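Local coordinates for protein-glutamine gamma-glutamyltransferase 2 (Pagrus major, PDB 1G0D) that probably uses calcium to join peptide-bound glutamine to primary amines, including lysine side chains, and so cross-links or aminates proteins, at residues R472-A480 and V490-G498. Sequence-based numbering, arbitrary orientation.
Sequences RLQLSIKHA and VIVEVKNEG
Two lysines meet the Glu493 carboxylate from different directions: Lys478, from the partner strand, sets NZ above its plane, 2.6 Å from Glu493 OE2, whereas Lys495, two residues along the same strand, reaches the anti side of OE2, 17° out of plane. Over one face of the Arg472 guanidinium lies Glu497 OE2, less surely placed, a charge-only salt bridge with no N-H aimed at it; Arg472 NH1 bonds Gln474 OE1, tilted 28° from the guanidinium plane. Both lysine contacts are salt bridges to one oxygen, whose negative charge probably eases the approach of the ammonium groups. Glu493 is extended, CG trans to the backbone N, which lifts the carboxylate off the sheet, while Lys495 NZ adds a weak hydrogen bond to Ser476 OG (2.9 Å). An alanine in place of Glu493 would probably leave both ammonium groups without their common counter-charge and Lys478 free to swing. On the other side of the sheet Leu475 CD1 bridges Val494 CG2 (3.5 Å) and Val492 CG1 (3.9 Å). Strand axes 162° apart establish an antiparallel beta hairpin, extended by strand 536-544, in the beta-barrel that follows the transglutaminase core; residues 476-480 probably form part of the GTP site, as in related transglutaminases.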
# COMPACT_ATOMS: atom_id res chain seq x y z
N ARG A 472 -30.93 -29.40 -4.86
CA ARG A 472 -31.63 -28.09 -4.95
C ARG A 472 -31.04 -27.27 -6.08
O ARG A 472 -30.06 -27.66 -6.70
CB ARG A 472 -31.49 -27.32 -3.64
CG ARG A 472 -30.05 -27.11 -3.18
CD ARG A 472 -29.68 -28.06 -2.04
NE ARG A 472 -29.26 -29.39 -2.50
CZ ARG A 472 -28.08 -29.65 -3.09
NH1 ARG A 472 -27.20 -28.68 -3.29
NH2 ARG A 472 -27.80 -30.88 -3.49
N LEU A 473 -31.65 -26.12 -6.35
CA LEU A 473 -31.15 -25.27 -7.40
C LEU A 473 -29.81 -24.63 -7.02
O LEU A 473 -29.63 -24.20 -5.88
CB LEU A 473 -32.19 -24.20 -7.72
CG LEU A 473 -33.15 -24.39 -8.91
CD1 LEU A 473 -33.12 -25.81 -9.43
CD2 LEU A 473 -34.57 -24.03 -8.47
N GLN A 474 -28.89 -24.57 -7.97
CA GLN A 474 -27.58 -23.98 -7.73
C GLN A 474 -27.20 -23.11 -8.91
O GLN A 474 -27.03 -23.59 -10.02
CB GLN A 474 -26.53 -25.07 -7.52
CG GLN A 474 -26.87 -26.06 -6.41
CD GLN A 474 -26.91 -25.42 -5.02
OE1 GLN A 474 -27.42 -26.02 -4.06
NE2 GLN A 474 -26.38 -24.21 -4.90
N LEU A 475 -27.05 -21.82 -8.65
CA LEU A 475 -26.73 -20.84 -9.68
C LEU A 475 -25.25 -20.52 -9.68
O LEU A 475 -24.64 -20.44 -8.62
CB LEU A 475 -27.56 -19.56 -9.43
CG LEU A 475 -27.99 -18.60 -10.55
CD1 LEU A 475 -28.43 -19.33 -11.80
CD2 LEU A 475 -29.10 -17.73 -10.01
N SER A 476 -24.66 -20.35 -10.86
CA SER A 476 -23.24 -20.04 -10.97
C SER A 476 -22.95 -19.38 -12.30
O SER A 476 -23.60 -19.69 -13.28
CB SER A 476 -22.42 -21.32 -10.83
OG SER A 476 -22.46 -22.11 -12.01
N ILE A 477 -21.98 -18.46 -12.34
CA ILE A 477 -21.58 -17.75 -13.57
C ILE A 477 -20.18 -18.17 -13.92
O ILE A 477 -19.35 -18.32 -13.02
CB ILE A 477 -21.62 -16.21 -13.37
CG1 ILE A 477 -23.05 -15.77 -13.07
CG2 ILE A 477 -21.17 -15.49 -14.62
CD1 ILE A 477 -23.12 -14.53 -12.26
N LYS A 478 -19.88 -18.34 -15.20
CA LYS A 478 -18.55 -18.78 -15.59
C LYS A 478 -18.04 -18.11 -16.83
O LYS A 478 -18.80 -17.76 -17.70
CB LYS A 478 -18.54 -20.29 -15.82
CG LYS A 478 -19.91 -20.96 -15.75
CD LYS A 478 -19.80 -22.40 -15.27
CE LYS A 478 -21.02 -23.21 -15.69
NZ LYS A 478 -20.93 -24.65 -15.25
N HIS A 479 -16.73 -17.94 -16.93
CA HIS A 479 -16.18 -17.29 -18.10
C HIS A 479 -14.76 -17.75 -18.40
O HIS A 479 -14.05 -18.21 -17.50
CB HIS A 479 -16.22 -15.78 -17.92
CG HIS A 479 -15.24 -15.24 -16.91
ND1 HIS A 479 -15.64 -14.46 -15.84
CD2 HIS A 479 -13.89 -15.31 -16.84
CE1 HIS A 479 -14.58 -14.07 -15.16
NE2 HIS A 479 -13.50 -14.57 -15.74
N ALA A 480 -14.34 -17.59 -19.66
CA ALA A 480 -12.99 -17.99 -20.11
C ALA A 480 -11.92 -16.90 -20.01
O ALA A 480 -10.97 -16.91 -20.79
CB ALA A 480 -13.04 -18.47 -21.56
N VAL A 490 -20.51 -15.70 -21.60
CA VAL A 490 -20.44 -15.94 -20.16
C VAL A 490 -21.57 -16.93 -19.91
O VAL A 490 -22.72 -16.64 -20.23
CB VAL A 490 -20.77 -14.66 -19.33
CG1 VAL A 490 -20.90 -15.02 -17.88
CG2 VAL A 490 -19.70 -13.60 -19.52
N ILE A 491 -21.28 -18.09 -19.34
CA ILE A 491 -22.37 -19.01 -19.06
C ILE A 491 -22.92 -18.83 -17.65
O ILE A 491 -22.18 -18.56 -16.71
CB ILE A 491 -21.95 -20.46 -19.21
CG1 ILE A 491 -21.45 -20.68 -20.61
CG2 ILE A 491 -23.11 -21.37 -18.96
CD1 ILE A 491 -20.00 -20.57 -20.64
N VAL A 492 -24.24 -18.94 -17.55
CA VAL A 492 -24.95 -18.85 -16.29
C VAL A 492 -25.57 -20.24 -16.19
O VAL A 492 -26.45 -20.58 -16.96
CB VAL A 492 -26.09 -17.77 -16.33
CG1 VAL A 492 -26.89 -17.78 -15.04
CG2 VAL A 492 -25.47 -16.40 -16.52
N GLU A 493 -25.08 -21.07 -15.26
CA GLU A 493 -25.60 -22.40 -15.14
C GLU A 493 -26.39 -22.62 -13.89
O GLU A 493 -25.96 -22.29 -12.80
CB GLU A 493 -24.45 -23.39 -15.21
CG GLU A 493 -24.81 -24.78 -14.74
CD GLU A 493 -23.67 -25.78 -14.88
OE1 GLU A 493 -23.65 -26.50 -15.91
OE2 GLU A 493 -22.81 -25.83 -13.97
N VAL A 494 -27.58 -23.18 -14.06
CA VAL A 494 -28.49 -23.50 -12.97
C VAL A 494 -28.41 -25.02 -12.78
O VAL A 494 -28.71 -25.76 -13.69
CB VAL A 494 -29.95 -23.15 -13.35
CG1 VAL A 494 -30.85 -23.45 -12.18
CG2 VAL A 494 -30.07 -21.69 -13.82
N LYS A 495 -27.98 -25.48 -11.61
CA LYS A 495 -27.88 -26.92 -11.41
C LYS A 495 -28.96 -27.37 -10.49
O LYS A 495 -29.01 -26.97 -9.34
CB LYS A 495 -26.53 -27.33 -10.75
CG LYS A 495 -25.35 -27.67 -11.70
CD LYS A 495 -23.97 -27.14 -11.20
CE LYS A 495 -24.06 -25.71 -10.56
NZ LYS A 495 -23.89 -24.52 -11.47
N ASN A 496 -29.84 -28.21 -10.98
CA ASN A 496 -30.88 -28.72 -10.12
C ASN A 496 -30.37 -30.03 -9.54
O ASN A 496 -30.38 -31.04 -10.22
CB ASN A 496 -32.18 -28.95 -10.92
CG ASN A 496 -33.28 -29.54 -10.07
OD1 ASN A 496 -33.09 -29.83 -8.89
ND2 ASN A 496 -34.45 -29.73 -10.67
N GLU A 497 -29.89 -30.04 -8.32
CA GLU A 497 -29.48 -31.33 -7.79
C GLU A 497 -30.57 -31.81 -6.84
O GLU A 497 -30.31 -32.16 -5.69
CB GLU A 497 -28.14 -31.26 -7.06
CG GLU A 497 -27.22 -30.17 -7.50
CD GLU A 497 -27.00 -29.19 -6.37
OE1 GLU A 497 -25.83 -28.97 -5.96
OE2 GLU A 497 -28.01 -28.64 -5.88
N GLY A 498 -31.79 -31.82 -7.36
CA GLY A 498 -32.93 -32.26 -6.60
C GLY A 498 -33.57 -33.41 -7.35
O GLY A 498 -33.20 -33.70 -8.49